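PDB 4ACY: endo-alpha-mannosidase from Bacteroides thetaiotaomicron, which probably cleaves internal alpha-mannosidic linkages of N-glycan chains, as a family 99 glycoside hydrolase with endo-alpha-mannosidase activity. Local coordinates for residues V281-I286 with R299-G304; L137-A142 with H178-R183; F191-Y196 with G244-F249. All coordinates share one frame; numbering follows the deposited sequence.

Along the chain, interaction 2 comes first, then interaction 3, then interaction 1. All three belong to one eight-stranded parallel barrel of the (beta/alpha)8 kind. Interaction 2 sits in its outer layer, where helix 133-145 meets the loop leading to strand 189-192. That strand carries one half of interaction 3, which reaches strand 244-246 across the barrel interior. Interaction 1 folds the long loop after strand 276-281 upon itself. Interactions 1 and 2 lie on opposite sides of the chain's centre, with their centres 29 Å apart. Between nearest atoms, interaction 3 is about 6 Å from interaction 1 and about 7 Å from interaction 2. One contact thus spans the interior, one lies in the outer layer and one orders a loop.

Interaction 1 (V281-I286 with R299-G304); sequences VGPGYI and RDRENG
The long loop between strand 276-281 and helix 305-316 of the barrel folds back on itself, held by a single antiparallel bridge between Y285 and R299. They form a hydrogen-bonded pair: R299 N gives a short bond of 2.7 Å to Y285 O, and Y285 N returns one of 3.1 Å to R299 O, arriving in the carbonyl plane on a lone pair. Both are nearly straight, at 166° and 165°. Their long side chains leave the bridge for other partners: Y285 OH bonds D287, and R299 NH2 reaches T252 O.

Next to the bridge, G284 has no side chain, which lets its CA come within 3.5 Å of R299 O while the chain of R301 passes alongside. R301 and P283 lie side by side and point the same way. The proline ring lies over one face of the guanidinium, offset toward the rim, with P283 CG 3.5 Å from R301 NH1; a flat cation suits a rigid apolar ring here, since its in-plane N-H groups stay available. R301 NH2 bonds Q335 O and G333 O, and cation-pi contacts with Y360 and F90 hold the group further. One water donates both to P283 O (2.7 Å) and to R301 O (2.8 Å), linking the backbones at P283 and R301, beside the bridge. G304 takes the N-cap position of helix 305-316. The whole is an ordered beta-to-alpha loop of a TIM barrel.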
loop_
_atom_site.group_PDB
_atom_site.type_symbol
_atom_site.label_atom_id
_atom_site.label_comp_id
_atom_site.label_asym_id
_atom_site.label_seq_id
_atom_site.Cartn_x
_atom_site.Cartn_y
_atom_site.Cartn_z
ATOM N N VAL A 281 -8.213 0.831 3.667
ATOM C CA VAL A 281 -8.535 0.444 5.044
ATOM C C VAL A 281 -7.302 -0.052 5.763
ATOM O O VAL A 281 -6.493 -0.789 5.188
ATOM C CB VAL A 281 -9.609 -0.689 5.050
ATOM C CG1 VAL A 281 -9.909 -1.182 6.471
ATOM C CG2 VAL A 281 -10.879 -0.192 4.355
ATOM N N GLY A 282 -7.161 0.339 7.031
ATOM C CA GLY A 282 -6.062 -0.134 7.858
ATOM C C GLY A 282 -6.490 -0.522 9.270
ATOM O O GLY A 282 -7.565 -0.119 9.724
ATOM N N PRO A 283 -5.634 -1.273 9.982
ATOM C CA PRO A 283 -6.006 -1.820 11.305
ATOM C C PRO A 283 -5.679 -0.888 12.473
ATOM O O PRO A 283 -6.061 -1.164 13.623
ATOM C CB PRO A 283 -5.178 -3.107 11.389
ATOM C CG PRO A 283 -3.963 -2.814 10.600
ATOM C CD PRO A 283 -4.422 -1.921 9.449
ATOM N N GLY A 284 -4.973 0.204 12.168
ATOM C CA GLY A 284 -4.540 1.178 13.163
ATOM C C GLY A 284 -3.475 2.065 12.546
ATOM O O GLY A 284 -3.220 2.000 11.336
ATOM N N TYR A 285 -2.851 2.903 13.366
ATOM C CA TYR A 285 -1.745 3.744 12.891
ATOM C C TYR A 285 -0.901 4.129 14.092
ATOM O O TYR A 285 -1.438 4.552 15.131
ATOM C CB TYR A 285 -2.238 5.021 12.175
ATOM C CG TYR A 285 -1.078 5.759 11.520
ATOM C CD1 TYR A 285 -0.175 6.525 12.285
ATOM C CD2 TYR A 285 -0.823 5.602 10.156
ATOM C CE1 TYR A 285 0.922 7.158 11.685
ATOM C CE2 TYR A 285 0.276 6.216 9.544
ATOM C CZ TYR A 285 1.139 6.996 10.304
ATOM O OH TYR A 285 2.225 7.595 9.680
ATOM N N ILE A 286 0.407 3.946 13.965
ATOM C CA ILE A 286 1.353 4.541 14.907
ATOM C C ILE A 286 2.755 4.575 14.311
ATOM O O ILE A 286 3.291 3.549 13.854
ATOM C CB ILE A 286 1.324 3.890 16.326
ATOM C CG1 ILE A 286 2.352 4.578 17.236
ATOM C CG2 ILE A 286 1.572 2.371 16.232
ATOM C CD1 ILE A 286 2.167 4.302 18.757
ATOM N N ARG A 299 -3.625 5.947 15.936
ATOM C CA ARG A 299 -4.972 5.399 16.093
ATOM C C ARG A 299 -4.826 4.021 16.716
ATOM O O ARG A 299 -4.245 3.138 16.098
ATOM C CB ARG A 299 -5.684 5.297 14.728
ATOM C CG ARG A 299 -5.852 6.624 13.977
ATOM C CD ARG A 299 -6.943 7.533 14.555
ATOM N NE ARG A 299 -7.038 8.750 13.739
ATOM C CZ ARG A 299 -6.320 9.857 13.944
ATOM N NH1 ARG A 299 -5.475 9.932 14.964
ATOM N NH2 ARG A 299 -6.461 10.903 13.130
ATOM N N ASP A 300 -5.325 3.840 17.948
ATOM C CA ASP A 300 -5.204 2.533 18.625
ATOM C C ASP A 300 -6.022 1.448 17.925
ATOM O O ASP A 300 -7.092 1.715 17.391
ATOM C CB ASP A 300 -5.661 2.598 20.086
ATOM C CG ASP A 300 -4.867 3.580 20.929
ATOM O OD1 ASP A 300 -3.718 3.956 20.582
ATOM O OD2 ASP A 300 -5.424 3.966 21.985
ATOM N N ARG A 301 -5.520 0.218 17.946
ATOM C CA ARG A 301 -6.214 -0.885 17.273
ATOM C C ARG A 301 -7.470 -1.356 18.012
ATOM O O ARG A 301 -8.370 -1.919 17.388
ATOM C CB ARG A 301 -5.268 -2.060 17.030
ATOM C CG ARG A 301 -4.071 -1.686 16.172
ATOM C CD ARG A 301 -3.550 -2.880 15.406
ATOM N NE ARG A 301 -2.487 -2.446 14.508
ATOM C CZ ARG A 301 -1.971 -3.173 13.518
ATOM N NH1 ARG A 301 -2.392 -4.423 13.284
ATOM N NH2 ARG A 301 -1.016 -2.652 12.759
ATOM N N GLU A 302 -7.512 -1.110 19.328
ATOM C CA GLU A 302 -8.640 -1.515 20.182
ATOM C C GLU A 302 -9.068 -2.968 19.925
ATOM O O GLU A 302 -10.235 -3.255 19.649
ATOM C CB GLU A 302 -9.822 -0.543 20.045
ATOM C CG GLU A 302 -9.501 0.918 20.396
ATOM C CD GLU A 302 -9.362 1.173 21.893
ATOM O OE1 GLU A 302 -9.362 0.202 22.681
ATOM O OE2 GLU A 302 -9.254 2.358 22.280
ATOM N N ASN A 303 -8.103 -3.882 20.019
ATOM C CA ASN A 303 -8.368 -5.316 19.830
ATOM C C ASN A 303 -9.186 -5.624 18.575
ATOM O O ASN A 303 -10.101 -6.460 18.593
ATOM C CB ASN A 303 -9.043 -5.906 21.081
ATOM C CG ASN A 303 -8.151 -5.842 22.312
ATOM O OD1 ASN A 303 -6.929 -6.013 22.228
ATOM N ND2 ASN A 303 -8.764 -5.616 23.475
ATOM N N GLY A 304 -8.860 -4.926 17.492
ATOM C CA GLY A 304 -9.472 -5.185 16.192
ATOM C C GLY A 304 -10.677 -4.320 15.872
ATOM O O GLY A 304 -11.153 -4.327 14.740
HETATM O O HOH W 1 -8.011 -2.680 14.760
#

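Interaction 2 (L137-A142 with H178-R183); sequences LLLDEA and HPAFYR
L139 CB, on helix 133-145, sits squarely over the ring of H178, a CH-pi contact with CB 3.5 Å from the ring centroid and only 9° off the normal. The imidazole gets there because CG of H178 is anti to the backbone N (chi1 -160°), which swings the ring out across the helix surface. A flat ring suits this place because its face can lie against the helix at L139 CB.

Apolar contacts come from A180. Its CB fits between two helix residues one turn apart, with A180 CB 3.9 Å from L139 CD2 and also 3.9 Å from A142 CB. The small side chains of A180 and A142 let loop and helix come close, the nearest CA atoms, of L139 and A180, being 5.4 Å apart. The L139 side chain also touches V149 of strand 148-153 and Y175 of helix 161-175. In this (beta/alpha)8 barrel the contact thus joins a helix of the outer layer to the loop that leads from the next helix into strand 189-192.

Backbone bonds give the loop its shape. H178 to F181 is a type I turn closed by F181 N to H178 O at 3.0 Å, and P179 fits its second position because the ring fixes phi near the required value. A180, in the turn, and Y182, just after it, make backbone hydrogen bonds with V149, pinning the loop against strand 148-153.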
loop_
_atom_site.group_PDB
_atom_site.type_symbol
_atom_site.label_atom_id
_atom_site.label_comp_id
_atom_site.label_asym_id
_atom_site.label_seq_id
_atom_site.Cartn_x
_atom_site.Cartn_y
_atom_site.Cartn_z
ATOM N N LEU A 137 10.758 -12.538 -7.585
ATOM C CA LEU A 137 10.425 -13.565 -6.596
ATOM C C LEU A 137 8.977 -13.456 -6.138
ATOM O O LEU A 137 8.317 -14.476 -5.945
ATOM C CB LEU A 137 11.338 -13.472 -5.369
ATOM C CG LEU A 137 12.851 -13.649 -5.513
ATOM C CD1 LEU A 137 13.524 -13.294 -4.193
ATOM C CD2 LEU A 137 13.189 -15.061 -5.941
ATOM N N LEU A 138 8.491 -12.228 -5.939
ATOM C CA LEU A 138 7.108 -12.026 -5.518
ATOM C C LEU A 138 6.145 -12.574 -6.571
ATOM O O LEU A 138 5.203 -13.289 -6.241
ATOM C CB LEU A 138 6.827 -10.544 -5.237
ATOM C CG LEU A 138 5.566 -10.258 -4.423
ATOM C CD1 LEU A 138 5.657 -10.881 -3.040
ATOM C CD2 LEU A 138 5.328 -8.755 -4.324
ATOM N N LEU A 139 6.400 -12.239 -7.831
ATOM C CA LEU A 139 5.600 -12.733 -8.943
ATOM C C LEU A 139 5.636 -14.266 -8.992
ATOM O O LEU A 139 4.586 -14.913 -9.044
ATOM C CB LEU A 139 6.106 -12.128 -10.259
ATOM C CG LEU A 139 5.715 -10.663 -10.479
ATOM C CD1 LEU A 139 6.618 -10.022 -11.503
ATOM C CD2 LEU A 139 4.254 -10.570 -10.892
ATOM N N ASP A 140 6.844 -14.829 -8.934
ATOM C CA ASP A 140 7.028 -16.288 -8.997
ATOM C C ASP A 140 6.250 -16.991 -7.887
ATOM O O ASP A 140 5.521 -17.968 -8.132
ATOM C CB ASP A 140 8.521 -16.654 -8.921
ATOM C CG ASP A 140 9.269 -16.354 -10.213
ATOM O OD1 ASP A 140 8.619 -16.095 -11.245
ATOM O OD2 ASP A 140 10.520 -16.377 -10.207
ATOM N N GLU A 141 6.367 -16.466 -6.667
ATOM C CA GLU A 141 5.660 -17.046 -5.527
ATOM C C GLU A 141 4.150 -16.837 -5.587
ATOM O O GLU A 141 3.378 -17.733 -5.220
ATOM C CB GLU A 141 6.263 -16.568 -4.195
ATOM C CG GLU A 141 7.725 -16.992 -4.006
ATOM C CD GLU A 141 7.891 -18.510 -3.934
ATOM O OE1 GLU A 141 7.011 -19.186 -3.362
ATOM O OE2 GLU A 141 8.898 -19.023 -4.466
ATOM N N ALA A 142 3.718 -15.670 -6.072
ATOM C CA ALA A 142 2.286 -15.410 -6.218
ATOM C C ALA A 142 1.656 -16.362 -7.246
ATOM O O ALA A 142 0.555 -16.877 -7.032
ATOM C CB ALA A 142 2.035 -13.943 -6.606
ATOM N N HIS A 178 4.144 -11.990 -17.132
ATOM C CA HIS A 178 4.131 -12.919 -16.009
ATOM C C HIS A 178 2.723 -13.413 -15.654
ATOM O O HIS A 178 1.795 -12.614 -15.589
ATOM C CB HIS A 178 4.807 -12.308 -14.778
ATOM C CG HIS A 178 5.240 -13.331 -13.779
ATOM N ND1 HIS A 178 6.555 -13.715 -13.619
ATOM C CD2 HIS A 178 4.521 -14.084 -12.916
ATOM C CE1 HIS A 178 6.628 -14.650 -12.688
ATOM N NE2 HIS A 178 5.408 -14.888 -12.243
ATOM N N PRO A 179 2.566 -14.729 -15.421
ATOM C CA PRO A 179 1.263 -15.267 -15.017
ATOM C C PRO A 179 0.662 -14.540 -13.803
ATOM O O PRO A 179 -0.563 -14.441 -13.697
ATOM C CB PRO A 179 1.565 -16.724 -14.653
ATOM C CG PRO A 179 2.834 -17.049 -15.321
ATOM C CD PRO A 179 3.587 -15.790 -15.583
ATOM N N ALA A 180 1.508 -14.017 -12.916
ATOM C CA ALA A 180 1.008 -13.345 -11.703
ATOM C C ALA A 180 0.855 -11.836 -11.844
ATOM O O ALA A 180 0.512 -11.160 -10.874
ATOM C CB ALA A 180 1.886 -13.675 -10.493
ATOM N N PHE A 181 1.118 -11.293 -13.026
ATOM C CA PHE A 181 0.906 -9.853 -13.242
ATOM C C PHE A 181 -0.588 -9.540 -13.215
ATOM O O PHE A 181 -1.378 -10.141 -13.952
ATOM C CB PHE A 181 1.551 -9.419 -14.561
ATOM C CG PHE A 181 1.531 -7.928 -14.807
ATOM C CD1 PHE A 181 2.476 -7.103 -14.209
ATOM C CD2 PHE A 181 0.602 -7.356 -15.679
ATOM C CE1 PHE A 181 2.481 -5.728 -14.431
ATOM C CE2 PHE A 181 0.604 -5.969 -15.917
ATOM C CZ PHE A 181 1.542 -5.155 -15.289
ATOM N N TYR A 182 -0.987 -8.592 -12.369
ATOM C CA TYR A 182 -2.404 -8.313 -12.162
ATOM C C TYR A 182 -3.055 -7.605 -13.330
ATOM O O TYR A 182 -2.510 -6.636 -13.854
ATOM C CB TYR A 182 -2.575 -7.425 -10.943
ATOM C CG TYR A 182 -3.997 -7.134 -10.537
ATOM C CD1 TYR A 182 -4.871 -8.163 -10.141
ATOM C CD2 TYR A 182 -4.446 -5.821 -10.468
ATOM C CE1 TYR A 182 -6.173 -7.872 -9.715
ATOM C CE2 TYR A 182 -5.737 -5.527 -10.061
ATOM C CZ TYR A 182 -6.588 -6.555 -9.676
ATOM O OH TYR A 182 -7.859 -6.240 -9.240
ATOM N N ARG A 183 -4.229 -8.094 -13.713
ATOM C CA ARG A 183 -5.144 -7.357 -14.578
ATOM C C ARG A 183 -6.552 -7.506 -14.045
ATOM O O ARG A 183 -6.929 -8.568 -13.551
ATOM C CB ARG A 183 -5.090 -7.888 -16.014
ATOM C CG ARG A 183 -3.838 -7.504 -16.721
ATOM C CD ARG A 183 -3.868 -7.931 -18.172
ATOM N NE ARG A 183 -2.613 -7.584 -18.827
ATOM C CZ ARG A 183 -1.500 -8.302 -18.744
ATOM N NH1 ARG A 183 -1.457 -9.410 -18.017
ATOM N NH2 ARG A 183 -0.419 -7.900 -19.382
#

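Interaction 3 (F191-Y196 with G244-F249); sequences FIYDSY and GFYTYF
The ring of Y246 is a broad plate, and F191 drives an edge into it: F191 CD1 sits over the centre of the tyrosine face, 3.5 Å from Y246 CG. The rings form an edge-to-face pair, planes at 64°, and F191 CB adds a CH-pi contact further along the same plate. A chi1 of 75° places CG of Y246 between its backbone N and carbonyl carbon and turns the ring from strand 244-246 toward F191, laying its face against F191 CD1. Its hydroxyl end presses into the backbone beyond, with Y246 OH 3.0 Å from Y193 CA, and is hydrogen-bonded to H152.

These strands are not neighbours in the parallel barrel, since strand 223-227 runs between them; large aromatics suit the interior because they can span that gap. F45 adds another edge-to-face ring against F191.

Beyond the strand ends Y193 becomes the bump. Its edge meets the face of Y248 at 90°, Y193 CE1 lying 3.9 Å from Y248 CD2, while Y248 OH bonds Y47 OH. Y193 OH lies 3.9 Å from F249 CE1, so the phenol nestles in the angle between Y248 and F249. A formic acid molecule, probably from crystallisation, lies about 4 Å from the Y193 side chain.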
loop_
_atom_site.group_PDB
_atom_site.type_symbol
_atom_site.label_atom_id
_atom_site.label_comp_id
_atom_site.label_asym_id
_atom_site.label_seq_id
_atom_site.Cartn_x
_atom_site.Cartn_y
_atom_site.Cartn_z
ATOM N N PHE A 191 -1.430 2.243 -8.817
ATOM C CA PHE A 191 -1.694 3.300 -7.838
ATOM C C PHE A 191 -0.551 4.286 -7.929
ATOM O O PHE A 191 0.601 3.900 -8.148
ATOM C CB PHE A 191 -1.752 2.748 -6.409
ATOM C CG PHE A 191 -2.926 1.840 -6.144
ATOM C CD1 PHE A 191 -4.128 2.356 -5.715
ATOM C CD2 PHE A 191 -2.811 0.458 -6.322
ATOM C CE1 PHE A 191 -5.236 1.519 -5.441
ATOM C CE2 PHE A 191 -3.895 -0.390 -6.066
ATOM C CZ PHE A 191 -5.117 0.137 -5.644
ATOM N N ILE A 192 -0.868 5.569 -7.793
ATOM C CA ILE A 192 0.161 6.596 -7.874
ATOM C C ILE A 192 0.118 7.443 -6.605
ATOM O O ILE A 192 -0.765 8.282 -6.421
ATOM C CB ILE A 192 0.032 7.486 -9.129
ATOM C CG1 ILE A 192 -0.034 6.647 -10.413
ATOM C CG2 ILE A 192 1.223 8.454 -9.188
ATOM C CD1 ILE A 192 -0.360 7.480 -11.688
ATOM N N TYR A 193 1.079 7.198 -5.723
ATOM C CA TYR A 193 1.121 7.859 -4.420
ATOM C C TYR A 193 1.469 9.345 -4.558
ATOM O O TYR A 193 2.347 9.719 -5.351
ATOM C CB TYR A 193 2.096 7.117 -3.501
ATOM C CG TYR A 193 2.221 7.719 -2.115
ATOM C CD1 TYR A 193 1.398 7.300 -1.073
ATOM C CD2 TYR A 193 3.194 8.670 -1.840
ATOM C CE1 TYR A 193 1.529 7.856 0.229
ATOM C CE2 TYR A 193 3.332 9.220 -0.566
ATOM C CZ TYR A 193 2.501 8.808 0.459
ATOM O OH TYR A 193 2.646 9.360 1.732
ATOM N N ASP A 194 0.746 10.183 -3.809
ATOM C CA ASP A 194 0.941 11.638 -3.838
ATOM C C ASP A 194 0.914 12.149 -5.289
ATOM O O ASP A 194 1.668 13.043 -5.671
ATOM C CB ASP A 194 2.263 12.033 -3.138
ATOM C CG ASP A 194 2.121 12.159 -1.614
ATOM O OD1 ASP A 194 1.036 11.868 -1.070
ATOM O OD2 ASP A 194 3.116 12.534 -0.956
ATOM N N SER A 195 0.034 11.576 -6.107
ATOM C CA SER A 195 -0.017 11.979 -7.512
ATOM C C SER A 195 -0.359 13.457 -7.664
ATOM O O SER A 195 0.017 14.086 -8.659
ATOM C CB SER A 195 -1.026 11.139 -8.282
ATOM O OG SER A 195 -2.276 11.136 -7.636
ATOM N N TYR A 196 -1.081 13.989 -6.685
ATOM C CA TYR A 196 -1.540 15.380 -6.706
ATOM C C TYR A 196 -0.400 16.390 -6.713
ATOM O O TYR A 196 -0.633 17.587 -6.969
ATOM C CB TYR A 196 -2.476 15.659 -5.529
ATOM C CG TYR A 196 -1.833 15.445 -4.187
ATOM C CD1 TYR A 196 -1.039 16.434 -3.607
ATOM C CD2 TYR A 196 -2.004 14.239 -3.502
ATOM C CE1 TYR A 196 -0.439 16.238 -2.380
ATOM C CE2 TYR A 196 -1.401 14.023 -2.273
ATOM C CZ TYR A 196 -0.625 15.028 -1.718
ATOM O OH TYR A 196 -0.033 14.838 -0.496
ATOM N N GLY A 244 -9.336 6.446 -11.809
ATOM C CA GLY A 244 -9.924 6.367 -10.494
ATOM C C GLY A 244 -9.065 6.995 -9.424
ATOM O O GLY A 244 -8.084 7.688 -9.716
ATOM N N PHE A 245 -9.450 6.734 -8.181
ATOM C CA PHE A 245 -8.778 7.361 -7.034
ATOM C C PHE A 245 -8.777 6.475 -5.802
ATOM O O PHE A 245 -9.688 5.673 -5.601
ATOM C CB PHE A 245 -9.418 8.721 -6.695
ATOM C CG PHE A 245 -10.897 8.669 -6.477
ATOM C CD1 PHE A 245 -11.774 8.721 -7.561
ATOM C CD2 PHE A 245 -11.429 8.615 -5.187
ATOM C CE1 PHE A 245 -13.166 8.683 -7.359
ATOM C CE2 PHE A 245 -12.816 8.589 -4.980
ATOM C CZ PHE A 245 -13.680 8.624 -6.069
ATOM N N TYR A 246 -7.742 6.635 -4.974
ATOM C CA TYR A 246 -7.642 5.908 -3.703
ATOM C C TYR A 246 -7.241 6.865 -2.608
ATOM O O TYR A 246 -6.897 8.022 -2.897
ATOM C CB TYR A 246 -6.666 4.715 -3.788
ATOM C CG TYR A 246 -5.175 5.035 -3.800
ATOM C CD1 TYR A 246 -4.605 5.853 -4.789
ATOM C CD2 TYR A 246 -4.323 4.472 -2.840
ATOM C CE1 TYR A 246 -3.215 6.128 -4.795
ATOM C CE2 TYR A 246 -2.939 4.708 -2.850
ATOM C CZ TYR A 246 -2.392 5.551 -3.825
ATOM O OH TYR A 246 -1.037 5.806 -3.866
ATOM N N THR A 247 -7.296 6.395 -1.368
ATOM C CA THR A 247 -7.207 7.297 -0.210
ATOM C C THR A 247 -5.950 7.097 0.622
ATOM O O THR A 247 -5.520 8.014 1.339
ATOM C CB THR A 247 -8.447 7.202 0.685
ATOM O OG1 THR A 247 -8.559 5.882 1.225
ATOM C CG2 THR A 247 -9.705 7.534 -0.122
ATOM N N TYR A 248 -5.388 5.890 0.517
ATOM C CA TYR A 248 -4.170 5.449 1.199
ATOM C C TYR A 248 -4.161 5.458 2.738
ATOM O O TYR A 248 -4.040 4.407 3.368
ATOM C CB TYR A 248 -2.866 6.076 0.650
ATOM C CG TYR A 248 -1.711 5.356 1.278
ATOM C CD1 TYR A 248 -1.373 4.072 0.856
ATOM C CD2 TYR A 248 -1.039 5.895 2.386
ATOM C CE1 TYR A 248 -0.362 3.347 1.485
ATOM C CE2 TYR A 248 -0.011 5.167 3.031
ATOM C CZ TYR A 248 0.315 3.902 2.565
ATOM O OH TYR A 248 1.325 3.168 3.168
ATOM N N PHE A 249 -4.232 6.650 3.333
ATOM C CA PHE A 249 -3.895 6.806 4.753
ATOM C C PHE A 249 -4.770 5.968 5.674
ATOM O O PHE A 249 -5.983 6.026 5.591
ATOM C CB PHE A 249 -3.921 8.287 5.132
ATOM C CG PHE A 249 -3.009 9.105 4.285
ATOM C CD1 PHE A 249 -1.624 8.993 4.442
ATOM C CD2 PHE A 249 -3.518 9.932 3.289
ATOM C CE1 PHE A 249 -0.748 9.716 3.630
ATOM C CE2 PHE A 249 -2.653 10.667 2.468
ATOM C CZ PHE A 249 -1.267 10.560 2.640
#